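Local coordinates for 3-methylornithine synthase (Methanosarcina barkeri, PDB 3T7V), which catalyses the radical-based isomerisation of L-lysine to (3R)-3-methyl-D-ornithine in pyrrolysine biosynthesis, using a [4Fe-4S] cluster and S-adenosylmethionine, at residues E95-C100 against K136-L141; L113-D118 against G148-A153; E130-V135 against I143-G148. One frame throughout, in Å; residues are numbered along the deposited sequence.

Interaction 1: residues E95-C100 against K136-L141; sequences EIKETC and KEELGL
Cys-100 meets Glu-138 and Leu-139 where two neighbouring helices of the TIM-barrel-type radical SAM core, 93-103 and 126-139, lie side by side outside the sheet. The contact is small, 192 Å² counting both sides, and shows how, near the C-terminal ends of two helices, one short side chain can pack between two residues of its neighbour. The SG of Cys-100 stands beside its own backbone N, opposite the carbonyl carbon (chi1 -75°), and this leaves CB to touch the CB of Glu-138 at 3.9 Å while the sulfur rests 4.0 Å from CG of Leu-139. Leu-139, the last helical residue before Gly-140 turns the chain with positive phi, reaches over with both methyls: CD1 lies 4.1 Å from SG of Cys-100, and CD2 packs against CB. A valine in its place lacks the reach of CD1 and CD2, and would probably leave a gap beside the sulfur and carbonyl of Cys-100.

CB of Glu-138 makes the close packing. Its chain bends at chi2 (-62°), which carries the carboxylate away from the sulfur; OE2 forms a salt bridge with Lys-104, just after helix 93-103. Lys-97 runs out extended, and its aliphatic end comes near OE1 of Glu-138, yet its NZ stays 5.3 Å from that OE1, so any attraction between the opposite charges is probably weak. Within helix 93-103, Thr-99 folds its hydroxyl back onto the carbonyl of Glu-95, which thereby accepts two bonds from opposite faces of its plane. Deeper in, Leu-139 also touches Val-111 of strand 110-115, tying the helix pair to the sheet. At the closest point of all, CD2 of Leu-139 sits 3.5 Å from the carbonyl O of Cys-100.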
loop_
_atom_site.group_PDB
_atom_site.type_symbol
_atom_site.label_atom_id
_atom_site.label_comp_id
_atom_site.label_asym_id
_atom_site.label_seq_id
_atom_site.Cartn_x
_atom_site.Cartn_y
_atom_site.Cartn_z
ATOM N N GLU A 95 7.317 -23.815 -1.653
ATOM C CA GLU A 95 6.144 -23.039 -2.077
ATOM C C GLU A 95 6.554 -21.634 -2.525
ATOM O O GLU A 95 5.952 -21.108 -3.504
ATOM C CB GLU A 95 5.182 -22.857 -0.868
ATOM C CG GLU A 95 4.405 -24.155 -0.534
ATOM C CD GLU A 95 3.412 -24.026 0.655
ATOM O OE1 GLU A 95 3.901 -23.781 1.762
ATOM O OE2 GLU A 95 2.155 -24.205 0.467
ATOM N N ILE A 96 7.587 -21.040 -1.906
ATOM C CA ILE A 96 8.046 -19.713 -2.350
ATOM C C ILE A 96 8.673 -19.826 -3.742
ATOM O O ILE A 96 8.384 -19.010 -4.592
ATOM C CB ILE A 96 9.051 -19.143 -1.317
ATOM C CG1 ILE A 96 8.276 -18.847 -0.005
ATOM C CG2 ILE A 96 9.792 -17.906 -1.902
ATOM C CD1 ILE A 96 9.080 -18.658 1.266
ATOM N N LYS A 97 9.472 -20.850 -3.957
ATOM C CA LYS A 97 10.091 -20.996 -5.269
ATOM C C LYS A 97 9.034 -21.299 -6.351
ATOM O O LYS A 97 9.099 -20.706 -7.450
ATOM C CB LYS A 97 11.171 -22.114 -5.243
ATOM C CG LYS A 97 12.430 -21.635 -4.548
ATOM C CD LYS A 97 13.454 -22.744 -4.532
ATOM C CE LYS A 97 14.713 -22.275 -3.805
ATOM N NZ LYS A 97 15.588 -23.412 -3.467
ATOM N N GLU A 98 8.016 -22.111 -6.032
ATOM C CA GLU A 98 6.983 -22.361 -7.003
ATOM C C GLU A 98 6.221 -21.094 -7.304
ATOM O O GLU A 98 5.911 -20.813 -8.479
ATOM C CB GLU A 98 6.099 -23.474 -6.496
ATOM C CG GLU A 98 4.845 -23.738 -7.354
ATOM C CD GLU A 98 5.191 -24.282 -8.743
ATOM O OE1 GLU A 98 6.002 -25.251 -8.758
ATOM O OE2 GLU A 98 4.641 -23.766 -9.796
ATOM N N THR A 99 5.967 -20.278 -6.297
ATOM C CA THR A 99 5.242 -19.002 -6.532
ATOM C C THR A 99 6.104 -18.130 -7.438
ATOM O O THR A 99 5.585 -17.545 -8.462
ATOM C CB THR A 99 4.996 -18.283 -5.207
ATOM O OG1 THR A 99 4.131 -19.125 -4.425
ATOM C CG2 THR A 99 4.284 -16.986 -5.447
ATOM N N CYS A 100 7.385 -18.049 -7.147
ATOM C CA CYS A 100 8.270 -17.214 -7.976
ATOM C C CYS A 100 8.231 -17.680 -9.458
ATOM O O CYS A 100 8.263 -16.835 -10.375
ATOM C CB CYS A 100 9.727 -17.272 -7.534
ATOM S SG CYS A 100 9.966 -16.313 -6.026
ATOM N N LYS A 136 15.155 -12.617 -4.621
ATOM C CA LYS A 136 15.894 -11.720 -5.523
ATOM C C LYS A 136 16.637 -12.597 -6.550
ATOM O O LYS A 136 16.691 -12.254 -7.736
ATOM C CB LYS A 136 16.867 -10.871 -4.734
ATOM C CG LYS A 136 17.438 -9.717 -5.551
ATOM C CD LYS A 136 16.383 -8.632 -5.693
ATOM C CE LYS A 136 17.013 -7.468 -6.378
ATOM N NZ LYS A 136 16.003 -6.312 -6.346
ATOM N N GLU A 137 17.227 -13.720 -6.086
ATOM C CA GLU A 137 17.949 -14.607 -7.030
ATOM C C GLU A 137 17.008 -15.222 -8.075
ATOM O O GLU A 137 17.410 -15.408 -9.237
ATOM C CB GLU A 137 18.632 -15.727 -6.248
ATOM C CG GLU A 137 19.890 -15.308 -5.504
ATOM C CD GLU A 137 20.439 -16.481 -4.677
ATOM O OE1 GLU A 137 19.770 -17.593 -4.565
ATOM O OE2 GLU A 137 21.518 -16.265 -4.103
ATOM N N GLU A 138 15.782 -15.552 -7.664
ATOM C CA GLU A 138 14.783 -16.157 -8.556
ATOM C C GLU A 138 14.246 -15.158 -9.522
ATOM O O GLU A 138 14.129 -15.438 -10.743
ATOM C CB GLU A 138 13.590 -16.735 -7.772
ATOM C CG GLU A 138 13.945 -18.003 -6.999
ATOM C CD GLU A 138 14.395 -19.175 -7.865
ATOM O OE1 GLU A 138 15.286 -19.905 -7.415
ATOM O OE2 GLU A 138 13.909 -19.356 -9.038
ATOM N N LEU A 139 13.905 -13.956 -9.031
ATOM C CA LEU A 139 13.156 -13.021 -9.891
ATOM C C LEU A 139 13.930 -11.864 -10.483
ATOM O O LEU A 139 13.573 -11.330 -11.526
ATOM C CB LEU A 139 11.986 -12.394 -9.050
ATOM C CG LEU A 139 10.956 -13.387 -8.542
ATOM C CD1 LEU A 139 9.894 -12.624 -7.697
ATOM C CD2 LEU A 139 10.335 -14.089 -9.725
ATOM N N GLY A 140 14.949 -11.418 -9.786
ATOM C CA GLY A 140 15.698 -10.249 -10.256
ATOM C C GLY A 140 14.968 -8.896 -10.217
ATOM O O GLY A 140 15.538 -7.902 -10.570
ATOM N N LEU A 141 13.732 -8.882 -9.778
ATOM C CA LEU A 141 12.858 -7.704 -9.843
ATOM C C LEU A 141 13.074 -6.898 -8.615
ATOM O O LEU A 141 13.566 -7.367 -7.553
ATOM C CB LEU A 141 11.343 -8.162 -9.756
ATOM C CG LEU A 141 10.795 -8.789 -11.063
ATOM C CD1 LEU A 141 9.424 -9.359 -10.774
ATOM C CD2 LEU A 141 10.723 -7.690 -12.150
#

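Interaction 2: residues L113-D118 against G148-A153; sequences LTMGED and GLMDNA. With SAM (S-adenosylmethionine), chain C.
With CG beside its backbone N (chi1 -65°) and the chain extended beyond it, Glu-117 sends its carboxylate across to the backbone of Gly-148 and Leu-149. Met-115 starts differently: its CG stands between the backbone N and the carbonyl carbon (chi1 54°), and the straight chain then carries CE to within 4.0 Å of CE of Met-150. The two methionines cross at about a right angle, methyl to methyl.

The polar half of the contact depends on OE2 of Glu-117, which accepts the N-H of Leu-149 at 2.9 Å. The bond is nearly straight at the hydrogen, although the donor stands above the carboxylate plane. The other oxygen, OE1, takes a hydrogen bond from a water that also donates to the carbonyl O of Leu-149, at 2.6 Å. One carboxylate thus holds both the N-H and, through water, the C=O of the same residue, which should restrain the rotation of the carboxylate and tie Leu-149 to it. Gly-148 makes the approach possible, since a CB there would collide with CG of Glu-117.

The same strand end also touches the cofactor: the carbonyl O of Met-115 is 3.1 Å from the amino N of SAM, Thr-114 CG2 packs on its methyl CE, and Gly-116 touches the iron-sulfur cluster. Two loops leaving adjacent parallel strands at the C-terminal end of the sheet thus form part of the SAM site, which Glu-171 and Arg-182 help complete. Gly-116 and Glu-117 probably correspond to the end of the GGE motif that holds the SAM amino group in radical SAM barrels.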
loop_
_atom_site.group_PDB
_atom_site.type_symbol
_atom_site.label_atom_id
_atom_site.label_comp_id
_atom_site.label_asym_id
_atom_site.label_seq_id
_atom_site.Cartn_x
_atom_site.Cartn_y
_atom_site.Cartn_z
ATOM N N LEU A 113 6.862 -8.568 -0.672
ATOM C CA LEU A 113 6.951 -9.772 0.218
ATOM C C LEU A 113 6.480 -9.268 1.600
ATOM O O LEU A 113 7.130 -8.417 2.231
ATOM C CB LEU A 113 8.422 -10.231 0.345
ATOM C CG LEU A 113 9.064 -10.642 -0.966
ATOM C CD1 LEU A 113 10.523 -10.939 -0.690
ATOM C CD2 LEU A 113 8.271 -11.798 -1.544
ATOM N N THR A 114 5.309 -9.742 2.016
ATOM C CA THR A 114 4.657 -9.263 3.220
ATOM C C THR A 114 4.462 -10.388 4.211
ATOM O O THR A 114 4.154 -11.544 3.849
ATOM C CB THR A 114 3.272 -8.681 2.831
ATOM O OG1 THR A 114 3.484 -7.480 2.079
ATOM C CG2 THR A 114 2.425 -8.260 4.093
ATOM N N MET A 115 4.599 -10.058 5.506
ATOM C CA MET A 115 4.254 -10.997 6.560
ATOM C C MET A 115 3.639 -10.229 7.703
ATOM O O MET A 115 3.836 -9.032 7.895
ATOM C CB MET A 115 5.462 -11.845 7.075
ATOM C CG MET A 115 6.631 -10.930 7.517
ATOM S SD MET A 115 7.853 -11.994 8.353
ATOM C CE MET A 115 9.155 -10.805 8.588
ATOM N N GLY A 116 2.898 -10.981 8.526
ATOM C CA GLY A 116 2.692 -10.506 9.922
ATOM C C GLY A 116 4.031 -10.490 10.653
ATOM O O GLY A 116 5.050 -10.954 10.067
ATOM N N GLU A 117 4.088 -9.962 11.857
ATOM C CA GLU A 117 5.323 -10.028 12.628
ATOM C C GLU A 117 5.391 -11.461 13.156
ATOM O O GLU A 117 5.042 -11.746 14.286
ATOM C CB GLU A 117 5.328 -8.992 13.747
ATOM C CG GLU A 117 5.328 -7.555 13.188
ATOM C CD GLU A 117 5.980 -6.561 14.144
ATOM O OE1 GLU A 117 6.509 -6.934 15.193
ATOM O OE2 GLU A 117 5.939 -5.351 13.721
ATOM N N ASP A 118 5.938 -12.346 12.290
ATOM C CA ASP A 118 5.868 -13.810 12.597
ATOM C C ASP A 118 7.027 -14.124 13.544
ATOM O O ASP A 118 8.192 -13.963 13.144
ATOM C CB ASP A 118 6.006 -14.524 11.246
ATOM C CG ASP A 118 6.058 -16.030 11.387
ATOM O OD1 ASP A 118 6.072 -16.536 12.482
ATOM O OD2 ASP A 118 6.110 -16.630 10.290
ATOM N N GLY A 148 6.898 -5.704 8.924
ATOM C CA GLY A 148 6.650 -5.078 10.229
ATOM C C GLY A 148 7.894 -4.382 10.728
ATOM O O GLY A 148 8.829 -4.141 9.953
ATOM N N LEU A 149 7.921 -4.111 12.023
ATOM C CA LEU A 149 9.002 -3.315 12.571
ATOM C C LEU A 149 10.205 -4.257 12.912
ATOM O O LEU A 149 10.410 -4.739 14.053
ATOM C CB LEU A 149 8.448 -2.525 13.749
ATOM C CG LEU A 149 9.514 -1.693 14.434
ATOM C CD1 LEU A 149 9.920 -0.599 13.461
ATOM C CD2 LEU A 149 9.000 -1.126 15.734
ATOM N N MET A 150 10.907 -4.602 11.858
ATOM C CA MET A 150 12.116 -5.482 12.002
ATOM C C MET A 150 13.261 -4.498 12.505
ATOM O O MET A 150 13.219 -3.241 12.290
ATOM C CB MET A 150 12.436 -6.234 10.610
ATOM C CG MET A 150 11.645 -7.616 10.291
ATOM S SD MET A 150 12.911 -8.594 11.020
ATOM C CE MET A 150 12.511 -10.322 10.663
ATOM N N ASP A 151 14.259 -5.070 13.181
ATOM C CA ASP A 151 15.324 -4.228 13.658
ATOM C C ASP A 151 16.188 -3.660 12.569
ATOM O O ASP A 151 16.213 -4.126 11.427
ATOM C CB ASP A 151 16.153 -4.875 14.771
ATOM C CG ASP A 151 16.856 -6.113 14.396
ATOM O OD1 ASP A 151 17.379 -6.281 13.293
ATOM O OD2 ASP A 151 17.020 -6.954 15.307
ATOM N N ASN A 152 16.927 -2.609 12.940
ATOM C CA ASN A 152 17.777 -1.957 11.946
ATOM C C ASN A 152 18.821 -2.937 11.358
ATOM O O ASN A 152 19.101 -2.877 10.153
ATOM C CB ASN A 152 18.546 -0.811 12.589
ATOM C CG ASN A 152 17.693 0.373 12.919
ATOM O OD1 ASN A 152 16.518 0.448 12.540
ATOM N ND2 ASN A 152 18.316 1.374 13.584
ATOM N N ALA A 153 19.400 -3.832 12.127
ATOM C CA ALA A 153 20.384 -4.722 11.550
ATOM C C ALA A 153 19.737 -5.582 10.449
ATOM O O ALA A 153 20.355 -5.920 9.456
ATOM C CB ALA A 153 20.975 -5.619 12.611
HETATM N N SAM C . 2.505 -6.756 9.586
HETATM C CA SAM C . 3.144 -5.736 8.896
HETATM C C SAM C . 2.692 -4.375 9.241
HETATM O O SAM C . 1.737 -4.216 10.028
HETATM O OXT SAM C . 3.396 -3.400 8.796
HETATM C CB SAM C . 2.723 -5.628 7.606
HETATM C CG SAM C . 1.308 -5.779 7.218
HETATM S SD SAM C . 0.687 -4.345 6.240
HETATM C CE SAM C . 0.335 -5.122 4.687
HETATM C "C5'" SAM C . -0.953 -4.162 6.907
HETATM C "C4'" SAM C . -1.431 -2.921 6.761
HETATM O "O4'" SAM C . -2.614 -3.546 5.952
HETATM C "C3'" SAM C . -1.722 -2.232 7.858
HETATM O "O3'" SAM C . -0.618 -1.337 7.669
HETATM C "C2'" SAM C . -2.947 -1.583 7.200
HETATM O "O2'" SAM C . -2.670 -0.277 6.595
HETATM C "C1'" SAM C . -3.600 -2.533 6.180
HETATM N N9 SAM C . -4.752 -3.261 6.829
HETATM C C8 SAM C . -4.753 -4.227 7.796
HETATM N N7 SAM C . -6.005 -4.541 8.097
HETATM C C5 SAM C . -6.829 -3.775 7.304
HETATM C C6 SAM C . -8.223 -3.628 7.242
HETATM N N6 SAM C . -9.057 -4.322 8.017
HETATM N N1 SAM C . -8.736 -2.806 6.314
HETATM C C2 SAM C . -7.934 -2.057 5.501
HETATM N N3 SAM C . -6.584 -2.088 5.613
HETATM C C4 SAM C . -6.048 -2.976 6.509
HETATM O O HOH W 1 8.815 -5.525 15.980
#

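Interaction 3: residues E130-V135 against I143-G148; sequences ELVQIV and IMISPG. With SAM (S-adenosylmethionine), chain C; MD0 (5-amino-D-isoleucine), chain D.
Val-132 and Val-135 on helix 126-139 face Ile-143 and Ile-145 on strand 143-146, a worked case of a barrel helix laid on the strand that follows it through branched side chains. The side chains that pack are all apolar. CD1 of Ile-143 reaches in between the valines, 4.0 Å from CG1 of Val-135 and 3.9 Å from the carbonyl O of Val-132, while CG2 of Val-132 meets CG2 of Ile-145 at 4.0 Å, the two side chains crossing at about a right angle. In Ile-145 the CG1 branch takes the tighter position between backbone N and carbonyl carbon (chi1 60°), which turns CG2 beside the backbone N and against the valine.

The outer face of the helix is looser and polar: Glu-130 is exposed, and Gln-133, pointing away from the strand, bonds through NE2 to Glu-137. Across the strand, the alternate residues look the other way, into the barrel, where OG of Ser-146 accepts a hydrogen bond from NE of the bound 5-amino-D-isoleucine at 2.9 Å and is also bonded to Asp-112.

Segments 130-135 and 143-146 run nearly antiparallel, at 157°, their axes 10.5 Å apart at the closest, as expected for the alpha-to-beta return of a beta-alpha-beta unit. Strand 143-146 lies between strands 110-115 and 163-167, and helix 126-139 has helix 93-103 along its flank.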
loop_
_atom_site.group_PDB
_atom_site.type_symbol
_atom_site.label_atom_id
_atom_site.label_comp_id
_atom_site.label_asym_id
_atom_site.label_seq_id
_atom_site.Cartn_x
_atom_site.Cartn_y
_atom_site.Cartn_z
ATOM N N GLU A 130 17.447 -14.563 4.324
ATOM C CA GLU A 130 17.668 -15.618 3.323
ATOM C C GLU A 130 16.479 -15.682 2.378
ATOM O O GLU A 130 16.640 -15.953 1.171
ATOM C CB GLU A 130 17.872 -16.990 4.062
ATOM C CG GLU A 130 18.189 -18.196 3.138
ATOM C CD GLU A 130 18.754 -19.412 3.897
ATOM O OE1 GLU A 130 18.869 -20.498 3.274
ATOM O OE2 GLU A 130 19.091 -19.288 5.105
ATOM N N LEU A 131 15.280 -15.457 2.919
ATOM C CA LEU A 131 14.075 -15.413 2.043
ATOM C C LEU A 131 14.221 -14.256 1.007
ATOM O O LEU A 131 13.963 -14.439 -0.227
ATOM C CB LEU A 131 12.758 -15.270 2.871
ATOM C CG LEU A 131 11.471 -15.308 2.058
ATOM C CD1 LEU A 131 10.381 -15.613 3.122
ATOM C CD2 LEU A 131 11.242 -13.983 1.440
ATOM N N VAL A 132 14.604 -13.076 1.423
ATOM C CA VAL A 132 14.795 -12.027 0.424
ATOM C C VAL A 132 15.865 -12.385 -0.609
ATOM O O VAL A 132 15.644 -12.172 -1.818
ATOM C CB VAL A 132 15.213 -10.710 1.166
ATOM C CG1 VAL A 132 15.568 -9.598 0.163
ATOM C CG2 VAL A 132 14.062 -10.219 2.072
ATOM N N GLN A 133 16.959 -13.007 -0.166
ATOM C CA GLN A 133 18.030 -13.391 -1.097
ATOM C C GLN A 133 17.468 -14.372 -2.125
ATOM O O GLN A 133 17.745 -14.238 -3.315
ATOM C CB GLN A 133 19.158 -14.038 -0.307
ATOM C CG GLN A 133 20.297 -14.543 -1.233
ATOM C CD GLN A 133 21.416 -15.222 -0.483
ATOM O OE1 GLN A 133 21.521 -15.119 0.703
ATOM N NE2 GLN A 133 22.217 -15.996 -1.183
ATOM N N ILE A 134 16.698 -15.375 -1.716
ATOM C CA ILE A 134 16.165 -16.377 -2.642
ATOM C C ILE A 134 15.230 -15.769 -3.603
ATOM O O ILE A 134 15.305 -16.060 -4.819
ATOM C CB ILE A 134 15.530 -17.575 -1.869
ATOM C CG1 ILE A 134 16.653 -18.392 -1.217
ATOM C CG2 ILE A 134 14.679 -18.434 -2.799
ATOM C CD1 ILE A 134 16.177 -19.312 -0.138
ATOM N N VAL A 135 14.302 -14.933 -3.126
ATOM C CA VAL A 135 13.405 -14.297 -4.075
ATOM C C VAL A 135 14.144 -13.372 -5.070
ATOM O O VAL A 135 13.820 -13.331 -6.272
ATOM C CB VAL A 135 12.311 -13.486 -3.308
ATOM C CG1 VAL A 135 11.438 -12.705 -4.314
ATOM C CG2 VAL A 135 11.456 -14.483 -2.454
ATOM N N ILE A 143 12.178 -5.456 -5.195
ATOM C CA ILE A 143 11.446 -6.095 -4.082
ATOM C C ILE A 143 11.029 -5.064 -3.072
ATOM O O ILE A 143 11.850 -4.244 -2.593
ATOM C CB ILE A 143 12.339 -7.139 -3.338
ATOM C CG1 ILE A 143 12.594 -8.319 -4.235
ATOM C CG2 ILE A 143 11.660 -7.645 -2.027
ATOM C CD1 ILE A 143 13.507 -9.343 -3.559
ATOM N N MET A 144 9.741 -5.071 -2.747
ATOM C CA MET A 144 9.215 -4.307 -1.610
ATOM C C MET A 144 9.105 -5.315 -0.473
ATOM O O MET A 144 8.674 -6.454 -0.695
ATOM C CB MET A 144 7.814 -3.771 -1.945
ATOM C CG MET A 144 7.084 -3.235 -0.707
ATOM S SD MET A 144 5.506 -2.474 -1.307
ATOM C CE MET A 144 6.129 -0.900 -1.637
ATOM N N ILE A 145 9.554 -4.954 0.697
ATOM C CA ILE A 145 9.328 -5.788 1.907
ATOM C C ILE A 145 8.375 -5.077 2.818
ATOM O O ILE A 145 8.476 -3.830 3.048
ATOM C CB ILE A 145 10.670 -6.171 2.586
ATOM C CG1 ILE A 145 11.460 -4.939 3.031
ATOM C CG2 ILE A 145 11.442 -7.185 1.756
ATOM C CD1 ILE A 145 12.664 -5.292 3.954
ATOM N N SER A 146 7.464 -5.866 3.423
ATOM C CA SER A 146 6.555 -5.357 4.449
ATOM C C SER A 146 6.662 -6.346 5.618
ATOM O O SER A 146 5.811 -7.227 5.752
ATOM C CB SER A 146 5.107 -5.325 3.899
ATOM O OG SER A 146 5.029 -4.615 2.691
ATOM N N PRO A 147 7.709 -6.244 6.429
ATOM C CA PRO A 147 8.000 -7.259 7.425
ATOM C C PRO A 147 7.555 -6.870 8.819
ATOM O O PRO A 147 7.887 -7.602 9.779
ATOM C CB PRO A 147 9.541 -7.293 7.373
ATOM C CG PRO A 147 9.904 -5.831 7.196
ATOM C CD PRO A 147 8.818 -5.240 6.278
ATOM N N GLY A 148 6.898 -5.704 8.924
ATOM C CA GLY A 148 6.650 -5.078 10.229
ATOM C C GLY A 148 7.894 -4.382 10.728
ATOM O O GLY A 148 8.829 -4.141 9.953
HETATM N N SAM C . 2.505 -6.756 9.586
HETATM C CA SAM C . 3.144 -5.736 8.896
HETATM C C SAM C . 2.692 -4.375 9.241
HETATM O O SAM C . 1.737 -4.216 10.028
HETATM O OXT SAM C . 3.396 -3.400 8.796
HETATM C CB SAM C . 2.723 -5.628 7.606
HETATM C CG SAM C . 1.308 -5.779 7.218
HETATM S SD SAM C . 0.687 -4.345 6.240
HETATM C CE SAM C . 0.335 -5.122 4.687
HETATM C "C5'" SAM C . -0.953 -4.162 6.907
HETATM C "C4'" SAM C . -1.431 -2.921 6.761
HETATM O "O4'" SAM C . -2.614 -3.546 5.952
HETATM C "C3'" SAM C . -1.722 -2.232 7.858
HETATM O "O3'" SAM C . -0.618 -1.337 7.669
HETATM C "C2'" SAM C . -2.947 -1.583 7.200
HETATM O "O2'" SAM C . -2.670 -0.277 6.595
HETATM C "C1'" SAM C . -3.600 -2.533 6.180
HETATM N N9 SAM C . -4.752 -3.261 6.829
HETATM C C8 SAM C . -4.753 -4.227 7.796
HETATM N N7 SAM C . -6.005 -4.541 8.097
HETATM C C5 SAM C . -6.829 -3.775 7.304
HETATM C C6 SAM C . -8.223 -3.628 7.242
HETATM N N6 SAM C . -9.057 -4.322 8.017
HETATM N N1 SAM C . -8.736 -2.806 6.314
HETATM C C2 SAM C . -7.934 -2.057 5.501
HETATM N N3 SAM C . -6.584 -2.088 5.613
HETATM C C4 SAM C . -6.048 -2.976 6.509
HETATM C C MD0 D . -2.038 -4.058 -0.836
HETATM N N MD0 D . -2.851 -6.153 0.083
HETATM O O MD0 D . -1.179 -3.510 -1.557
HETATM C CA MD0 D . -1.678 -5.303 -0.092
HETATM C CB MD0 D . -1.060 -4.950 1.295
HETATM C CD MD0 D . 1.242 -4.252 2.246
HETATM N NE MD0 D . 2.488 -3.581 1.899
HETATM C CG MD0 D . 0.295 -4.222 1.050
HETATM C CG2 MD0 D . -1.970 -4.071 2.190
HETATM O OXT MD0 D . -3.187 -3.620 -0.703
#

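Helix 126-139 is common to interactions 1 and 3: one flank meets helix 93-103, another lies on strand 143-146, and the two contacts join directly where Ile-96 packs on Leu-131 and Val-135. Interaction 1 is the partly buried, outer one, with charged side chains at its margin; interaction 3 is fully buried and apolar. Interaction 2, also buried, is mixed in chemistry, combining a carboxylate, a water and two methionines at the cofactor end of the barrel. Interactions 2 and 3 share Gly-148 and draw on neighbouring parallel strands, with backbone pairing of Leu-113 to Met-144 and Ser-146. The chemistry thus runs from apolar packing behind the sheet to polar, water-bridged contacts beside the cofactor.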